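Local coordinates for protein putative fimbrial subunit (Corynebacterium diphtheriae, PDB 4HSQ) that probably polymerises as the major pilin that builds the shaft of cell-surface adhesive pili, its domains being stiffened by internal isopeptide bonds, at residues V59-T72 / V85-D99. Sequence-based numbering, arbitrary orientation.
Sequences VKAGDTVLGTSDYT and VTLTDEGLKKVKSGD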
ATOM      1  N   VAL A  59      19.434  -7.780  -1.393  1.00 15.14           N
ATOM      2  CA  VAL A  59      19.670  -9.063  -0.732  1.00 14.31           C
ATOM      3  C   VAL A  59      20.996  -8.887   0.010  1.00 19.16           C
ATOM      4  O   VAL A  59      21.995  -8.539  -0.619  1.00 18.69           O
ATOM      5  CB  VAL A  59      19.680 -10.316  -1.648  1.00 17.07           C
ATOM      6  CG1 VAL A  59      19.823 -11.563  -0.799  1.00 17.44           C
ATOM      7  CG2 VAL A  59      18.406 -10.411  -2.484  1.00 17.10           C
ATOM      8  N   LYS A  60      20.997  -9.070   1.331  1.00 17.19           N
ATOM      9  CA  LYS A  60      22.208  -8.915   2.146  1.00 17.72           C
ATOM     10  C   LYS A  60      22.476 -10.137   3.005  1.00 21.50           C
ATOM     11  O   LYS A  60      21.540 -10.717   3.556  1.00 20.82           O
ATOM     12  CB  LYS A  60      22.053  -7.712   3.097  1.00 20.80           C
ATOM     13  CG  LYS A  60      22.482  -6.372   2.557  1.00 43.85           C
ATOM     14  CD  LYS A  60      22.262  -5.288   3.615  1.00 51.81           C
ATOM     15  CE  LYS A  60      23.515  -4.899   4.354  1.00 61.54           C
ATOM     16  NZ  LYS A  60      23.284  -3.727   5.237  1.00 70.64           N
ATOM     17  N   ALA A  61      23.751 -10.490   3.162  1.00 19.68           N
ATOM     18  CA  ALA A  61      24.225 -11.537   4.088  1.00 20.16           C
ATOM     19  C   ALA A  61      25.160 -10.796   5.033  1.00 26.52           C
ATOM     20  O   ALA A  61      26.260 -10.414   4.616  1.00 25.77           O
ATOM     21  CB  ALA A  61      24.940 -12.659   3.339  1.00 20.67           C
ATOM     22  N   GLY A  62      24.646 -10.436   6.211  1.00 24.25           N
ATOM     23  CA  GLY A  62      25.366  -9.600   7.166  1.00 24.47           C
ATOM     24  C   GLY A  62      25.480  -8.207   6.574  1.00 29.50           C
ATOM     25  O   GLY A  62      24.465  -7.583   6.244  1.00 27.77           O
ATOM     26  N   ASP A  63      26.710  -7.748   6.347  1.00 27.91           N
ATOM     27  CA  ASP A  63      26.949  -6.453   5.710  1.00 28.73           C
ATOM     28  C   ASP A  63      27.228  -6.617   4.225  1.00 29.23           C
ATOM     29  O   ASP A  63      27.363  -5.615   3.530  1.00 30.98           O
ATOM     30  CB  ASP A  63      28.118  -5.720   6.397  1.00 32.30           C
ATOM     31  CG  ASP A  63      27.753  -5.213   7.778  1.00 50.18           C
ATOM     32  OD1 ASP A  63      26.751  -4.458   7.892  1.00 53.34           O
ATOM     33  OD2 ASP A  63      28.452  -5.578   8.745  1.00 56.08           O
ATOM     34  N   THR A  64      27.331  -7.873   3.730  1.00 23.11           N
ATOM     35  CA  THR A  64      27.610  -8.109   2.316  1.00 22.52           C
ATOM     36  C   THR A  64      26.339  -7.900   1.477  1.00 24.98           C
ATOM     37  O   THR A  64      25.380  -8.648   1.629  1.00 22.23           O
ATOM     38  CB  THR A  64      28.182  -9.526   2.098  1.00 28.45           C
ATOM     39  OG1 THR A  64      29.258  -9.742   2.998  1.00 35.04           O
ATOM     40  CG2 THR A  64      28.621  -9.781   0.660  1.00 21.63           C
ATOM     41  N   VAL A  65      26.383  -6.964   0.531  1.00 22.97           N
ATOM     42  CA  VAL A  65      25.268  -6.736  -0.377  1.00 22.28           C
ATOM     43  C   VAL A  65      25.439  -7.710  -1.537  1.00 24.98           C
ATOM     44  O   VAL A  65      26.440  -7.646  -2.244  1.00 25.16           O
ATOM     45  CB  VAL A  65      25.166  -5.262  -0.830  1.00 26.24           C
ATOM     46  CG1 VAL A  65      24.077  -5.093  -1.882  1.00 25.54           C
ATOM     47  CG2 VAL A  65      24.908  -4.344   0.372  1.00 26.68           C
ATOM     48  N   LEU A  66      24.469  -8.620  -1.730  1.00 19.76           N
ATOM     49  CA  LEU A  66      24.574  -9.610  -2.808  1.00 18.97           C
ATOM     50  C   LEU A  66      24.253  -9.005  -4.161  1.00 24.31           C
ATOM     51  O   LEU A  66      23.549  -7.998  -4.234  1.00 26.50           O
ATOM     52  CB  LEU A  66      23.655 -10.829  -2.541  1.00 19.22           C
ATOM     53  CG  LEU A  66      23.920 -11.682  -1.296  1.00 24.38           C
ATOM     54  CD1 LEU A  66      23.199 -13.017  -1.389  1.00 25.61           C
ATOM     55  CD2 LEU A  66      25.405 -11.939  -1.074  1.00 25.61           C
ATOM     56  N   GLY A  67      24.810  -9.590  -5.213  1.00 20.96           N
ATOM     57  CA  GLY A  67      24.534  -9.182  -6.583  1.00 20.52           C
ATOM     58  C   GLY A  67      23.507 -10.109  -7.214  1.00 22.82           C
ATOM     59  O   GLY A  67      23.166 -11.141  -6.633  1.00 19.21           O
ATOM     60  N   THR A  68      23.029  -9.785  -8.422  1.00 19.36           N
ATOM     61  CA  THR A  68      22.016 -10.623  -9.088  1.00 19.12           C
ATOM     62  C   THR A  68      22.539 -12.018  -9.485  1.00 22.34           C
ATOM     63  O   THR A  68      21.724 -12.896  -9.679  1.00 23.66           O
ATOM     64  CB  THR A  68      21.400  -9.907 -10.281  1.00 21.31           C
ATOM     65  OG1 THR A  68      22.441  -9.694 -11.236  1.00 20.10           O
ATOM     66  CG2 THR A  68      20.704  -8.593  -9.877  1.00 22.08           C
ATOM     67  N   SER A  69      23.865 -12.266  -9.499  1.00 16.92           N
ATOM     68  CA  SER A  69      24.368 -13.617  -9.754  1.00 17.12           C
ATOM     69  C   SER A  69      24.286 -14.474  -8.484  1.00 20.11           C
ATOM     70  O   SER A  69      24.413 -15.698  -8.564  1.00 18.62           O
ATOM     71  CB  SER A  69      25.814 -13.582 -10.253  1.00 20.28           C
ATOM     72  OG  SER A  69      25.836 -13.024 -11.557  1.00 25.34           O
ATOM     73  N   ASP A  70      24.063 -13.824  -7.322  1.00 18.23           N
ATOM     74  CA  ASP A  70      24.042 -14.476  -6.012  1.00 17.12           C
ATOM     75  C   ASP A  70      22.679 -15.049  -5.642  1.00 20.38           C
ATOM     76  O   ASP A  70      22.575 -15.779  -4.648  1.00 21.22           O
ATOM     77  CB  ASP A  70      24.525 -13.511  -4.929  1.00 18.38           C
ATOM     78  CG  ASP A  70      25.974 -13.086  -5.096  1.00 23.71           C
ATOM     79  OD1 ASP A  70      26.798 -13.926  -5.527  1.00 23.09           O
ATOM     80  OD2 ASP A  70      26.291 -11.935  -4.761  1.00 26.12           O
ATOM     81  N   TYR A  71      21.641 -14.754  -6.431  1.00 15.95           N
ATOM     82  CA  TYR A  71      20.313 -15.266  -6.148  1.00 15.19           C
ATOM     83  C   TYR A  71      19.483 -15.362  -7.433  1.00 18.88           C
ATOM     84  O   TYR A  71      19.804 -14.719  -8.432  1.00 17.84           O
ATOM     85  CB  TYR A  71      19.580 -14.391  -5.094  1.00 15.47           C
ATOM     86  CG  TYR A  71      19.365 -12.943  -5.515  1.00 15.73           C
ATOM     87  CD1 TYR A  71      18.229 -12.562  -6.232  1.00 17.63           C
ATOM     88  CD2 TYR A  71      20.285 -11.953  -5.175  1.00 15.96           C
ATOM     89  CE1 TYR A  71      18.031 -11.236  -6.629  1.00 17.62           C
ATOM     90  CE2 TYR A  71      20.095 -10.620  -5.561  1.00 16.29           C
ATOM     91  CZ  TYR A  71      18.959 -10.267  -6.277  1.00 22.03           C
ATOM     92  OH  TYR A  71      18.740  -8.962  -6.650  1.00 21.53           O
ATOM     93  N   THR A  72      18.425 -16.160  -7.402  1.00 14.08           N
ATOM     94  CA  THR A  72      17.513 -16.170  -8.547  1.00 13.67           C
ATOM     95  C   THR A  72      16.210 -15.616  -8.023  1.00 17.45           C
ATOM     96  O   THR A  72      15.946 -15.708  -6.817  1.00 17.35           O
ATOM     97  CB  THR A  72      17.336 -17.556  -9.183  1.00 18.19           C
ATOM     98  OG1 THR A  72      16.682 -18.404  -8.248  1.00 20.40           O
ATOM     99  CG2 THR A  72      18.636 -18.181  -9.673  1.00 17.04           C
ATOM    100  N   VAL A  85      12.952 -16.127  -3.756  1.00 14.77           N
ATOM    101  CA  VAL A  85      14.307 -15.585  -3.934  1.00 13.69           C
ATOM    102  C   VAL A  85      15.243 -16.649  -3.408  1.00 17.24           C
ATOM    103  O   VAL A  85      15.229 -16.917  -2.212  1.00 15.55           O
ATOM    104  CB  VAL A  85      14.501 -14.212  -3.235  1.00 16.21           C
ATOM    105  CG1 VAL A  85      15.928 -13.710  -3.445  1.00 15.68           C
ATOM    106  CG2 VAL A  85      13.474 -13.198  -3.747  1.00 15.10           C
ATOM    107  N   THR A  86      15.994 -17.301  -4.305  1.00 14.80           N
ATOM    108  CA  THR A  86      16.849 -18.450  -3.963  1.00 14.22           C
ATOM    109  C   THR A  86      18.303 -18.101  -4.100  1.00 18.30           C
ATOM    110  O   THR A  86      18.708 -17.648  -5.161  1.00 18.50           O
ATOM    111  CB  THR A  86      16.505 -19.623  -4.888  1.00 17.65           C
ATOM    112  OG1 THR A  86      15.097 -19.854  -4.873  1.00 16.37           O
ATOM    113  CG2 THR A  86      17.237 -20.915  -4.511  1.00 18.90           C
ATOM    114  N   LEU A  87      19.108 -18.358  -3.070  1.00 15.25           N
ATOM    115  CA  LEU A  87      20.537 -18.095  -3.209  1.00 15.58           C
ATOM    116  C   LEU A  87      21.122 -19.115  -4.151  1.00 20.26           C
ATOM    117  O   LEU A  87      20.721 -20.290  -4.127  1.00 18.44           O
ATOM    118  CB  LEU A  87      21.298 -18.101  -1.872  1.00 15.58           C
ATOM    119  CG  LEU A  87      20.805 -17.164  -0.768  1.00 20.06           C
ATOM    120  CD1 LEU A  87      21.837 -17.099   0.335  1.00 20.24           C
ATOM    121  CD2 LEU A  87      20.530 -15.745  -1.294  1.00 21.11           C
ATOM    122  N   THR A  88      22.016 -18.648  -5.032  1.00 18.00           N
ATOM    123  CA  THR A  88      22.708 -19.522  -5.983  1.00 18.41           C
ATOM    124  C   THR A  88      23.923 -20.119  -5.277  1.00 23.89           C
ATOM    125  O   THR A  88      24.227 -19.689  -4.166  1.00 22.78           O
ATOM    126  CB  THR A  88      23.141 -18.705  -7.218  1.00 21.04           C
ATOM    127  OG1 THR A  88      24.068 -17.706  -6.802  1.00 20.02           O
ATOM    128  CG2 THR A  88      21.977 -18.063  -7.938  1.00 18.89           C
ATOM    129  N   ASP A  89      24.693 -20.997  -5.952  1.00 23.40           N
ATOM    130  CA  ASP A  89      25.927 -21.505  -5.339  1.00 25.67           C
ATOM    131  C   ASP A  89      26.935 -20.357  -5.081  1.00 29.29           C
ATOM    132  O   ASP A  89      27.558 -20.357  -4.023  1.00 29.60           O
ATOM    133  CB  ASP A  89      26.549 -22.631  -6.165  1.00 28.86           C
ATOM    134  CG  ASP A  89      25.776 -23.943  -6.093  1.00 45.52           C
ATOM    135  OD1 ASP A  89      25.020 -24.144  -5.105  1.00 47.14           O
ATOM    136  OD2 ASP A  89      25.915 -24.768  -7.024  1.00 54.54           O
ATOM    137  N   GLU A  90      27.026 -19.342  -5.973  1.00 24.99           N
ATOM    138  CA  GLU A  90      27.915 -18.185  -5.734  1.00 25.45           C
ATOM    139  C   GLU A  90      27.435 -17.350  -4.533  1.00 29.09           C
ATOM    140  O   GLU A  90      28.255 -16.906  -3.728  1.00 29.29           O
ATOM    141  CB  GLU A  90      28.016 -17.286  -6.969  1.00 27.26           C
ATOM    142  CG  GLU A  90      28.762 -17.913  -8.129  1.00 38.39           C
ATOM    143  CD  GLU A  90      28.401 -17.370  -9.497  1.00 75.09           C
ATOM    144  OE1 GLU A  90      27.865 -16.240  -9.575  1.00 81.57           O
ATOM    145  OE2 GLU A  90      28.667 -18.074 -10.499  1.00 76.29           O
ATOM    146  N   GLY A  91      26.116 -17.156  -4.422  1.00 22.44           N
ATOM    147  CA  GLY A  91      25.515 -16.440  -3.301  1.00 21.57           C
ATOM    148  C   GLY A  91      25.709 -17.126  -1.963  1.00 22.46           C
ATOM    149  O   GLY A  91      26.021 -16.470  -0.964  1.00 20.78           O
ATOM    150  N   LEU A  92      25.548 -18.456  -1.948  1.00 18.83           N
ATOM    151  CA  LEU A  92      25.748 -19.260  -0.732  1.00 19.74           C
ATOM    152  C   LEU A  92      27.209 -19.181  -0.239  1.00 27.39           C
ATOM    153  O   LEU A  92      27.423 -19.154   0.968  1.00 27.11           O
ATOM    154  CB  LEU A  92      25.325 -20.710  -0.958  1.00 19.21           C
ATOM    155  CG  LEU A  92      23.837 -20.977  -1.218  1.00 23.36           C
ATOM    156  CD1 LEU A  92      23.657 -22.338  -1.857  1.00 23.48           C
ATOM    157  CD2 LEU A  92      22.997 -20.821   0.054  1.00 23.39           C
ATOM    158  N   LYS A  93      28.194 -19.031  -1.157  1.00 26.75           N
ATOM    159  CA  LYS A  93      29.614 -18.866  -0.812  1.00 27.36           C
ATOM    160  C   LYS A  93      29.867 -17.562  -0.041  1.00 32.59           C
ATOM    161  O   LYS A  93      30.814 -17.494   0.737  1.00 33.82           O
ATOM    162  CB  LYS A  93      30.483 -18.863  -2.079  1.00 30.55           C
ATOM    163  CG  LYS A  93      30.710 -20.226  -2.707  1.00 48.10           C
ATOM    164  CD  LYS A  93      31.664 -20.116  -3.905  1.00 59.33           C
ATOM    165  CE  LYS A  93      31.642 -21.336  -4.803  1.00 70.14           C
ATOM    166  NZ  LYS A  93      30.435 -21.373  -5.681  1.00 78.47           N
ATOM    167  N   LYS A  94      29.045 -16.522  -0.275  1.00 27.44           N
ATOM    168  CA  LYS A  94      29.214 -15.226   0.377  1.00 26.83           C
ATOM    169  C   LYS A  94      28.564 -15.197   1.760  1.00 29.22           C
ATOM    170  O   LYS A  94      28.740 -14.222   2.495  1.00 28.45           O
ATOM    171  CB  LYS A  94      28.635 -14.095  -0.501  1.00 27.73           C
ATOM    172  CG  LYS A  94      29.342 -13.918  -1.829  1.00 31.08           C
ATOM    173  CD  LYS A  94      28.867 -12.655  -2.532  1.00 34.12           C
ATOM    174  CE  LYS A  94      29.469 -12.525  -3.908  1.00 43.13           C
ATOM    175  NZ  LYS A  94      28.880 -11.369  -4.646  1.00 46.48           N
ATOM    176  N   VAL A  95      27.810 -16.246   2.121  1.00 25.06           N
ATOM    177  CA  VAL A  95      27.119 -16.275   3.418  1.00 24.97           C
ATOM    178  C   VAL A  95      28.064 -16.788   4.493  1.00 29.16           C
ATOM    179  O   VAL A  95      28.650 -17.854   4.332  1.00 28.30           O
ATOM    180  CB  VAL A  95      25.791 -17.084   3.390  1.00 28.01           C
ATOM    181  CG1 VAL A  95      25.047 -16.979   4.731  1.00 27.63           C
ATOM    182  CG2 VAL A  95      24.892 -16.615   2.242  1.00 27.45           C
ATOM    183  N   LYS A  96      28.208 -16.017   5.584  1.00 26.64           N
ATOM    184  CA  LYS A  96      29.064 -16.404   6.715  1.00 27.11           C
ATOM    185  C   LYS A  96      28.181 -16.997   7.801  1.00 28.35           C
ATOM    186  O   LYS A  96      27.021 -16.626   7.914  1.00 28.13           O
ATOM    187  CB  LYS A  96      29.910 -15.227   7.254  1.00 29.74           C
ATOM    188  CG  LYS A  96      30.648 -14.377   6.196  1.00 39.43           C
ATOM    189  CD  LYS A  96      31.911 -15.032   5.636  1.00 53.64           C
ATOM    190  CE  LYS A  96      32.345 -14.424   4.317  1.00 61.95           C
ATOM    191  NZ  LYS A  96      32.195 -15.384   3.184  1.00 61.09           N
ATOM    192  N   SER A  97      28.712 -17.956   8.560  1.00 25.38           N
ATOM    193  CA  SER A  97      28.001 -18.652   9.644  1.00 24.45           C
ATOM    194  C   SER A  97      27.256 -17.676  10.566  1.00 29.88           C
ATOM    195  O   SER A  97      27.838 -16.689  11.023  1.00 30.90           O
ATOM    196  CB  SER A  97      28.982 -19.498  10.453  1.00 27.62           C
ATOM    197  OG  SER A  97      28.398 -19.907  11.673  1.00 31.43           O
ATOM    198  N   GLY A  98      25.960 -17.921  10.745  1.00 26.59           N
ATOM    199  CA  GLY A  98      25.075 -17.102  11.576  1.00 26.73           C
ATOM    200  C   GLY A  98      24.753 -15.699  11.070  1.00 28.80           C
ATOM    201  O   GLY A  98      24.217 -14.890  11.828  1.00 28.23           O
ATOM    202  N   ASP A  99      25.082 -15.386   9.809  1.00 23.96           N
ATOM    203  CA  ASP A  99      24.816 -14.061   9.216  1.00 22.90           C
ATOM    204  C   ASP A  99      23.348 -13.656   9.291  1.00 24.88           C
ATOM    205  O   ASP A  99      22.472 -14.490   9.126  1.00 22.36           O
ATOM    206  CB  ASP A  99      25.206 -14.042   7.737  1.00 24.13           C
ATOM    207  CG  ASP A  99      26.579 -13.493   7.440  1.00 33.40           C
ATOM    208  OD1 ASP A  99      27.236 -12.983   8.386  1.00 34.63           O
ATOM    209  OD2 ASP A  99      26.989 -13.536   6.256  1.00 31.78           O
TER
HETATM  210  O   HOH W   1      28.519  -9.156  -3.096  1.00 36.29           O
HETATM  211  O   HOH W   2      25.164 -17.512 -10.289  1.00 33.29           O
HETATM  212  O   HOH W   3      13.969 -18.274  -7.051  1.00 18.89           O
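Lys94 stretches across to Asp70, and its chain can be followed atom by atom. CB lies 3.9 Å from Leu66 CD2, and CD passes the same methyl as the two side chains slide by each other in opposite directions. CE then comes up in front of the two carboxylate oxygens, and NZ ends 2.7 Å from Asp70 OD2 in a salt bridge on the syn lone pair. A lysine extended beyond CG suits this place, greasy along leucine and charged at its tip; a water carries NZ on to Val65 O. From its anti side OD2 also accepts the N-H of Gly67, so two donors fix the buried carboxylate and hold the turn before Tyr71.

Thr88 joins this turn to the start of helix 89-93. With OG1 between its backbone N and carbonyl carbon (chi1 63°), the hydroxyl donates to Ser69 O at 2.7 Å, in the carbonyl plane, while accepting from Gly91 N as the helix N-cap. Its own N-H goes to Asp70 O at 2.9 Å. That oxygen also receives a CA-H contact from Gly91, whose missing side chain lets the backbones approach to 3.7 Å between its CA and Asp70 CA.

Beyond, strands 71-73 and 82-87 form an antiparallel hairpin, Thr72 and Thr86 being a hydrogen-bonded pair. Leu87 CD2 meets Leu66 CD1 at 3.8 Å, joining the core beside Met101 of strand 100-109. This contact and Val59 against Val85 pack two sheets of the Sgo0707 N2-type domain together, while the capped helix and Lys94 pin the linking loop 67-70; the doubly held carboxylate is probably stabilised as the anion.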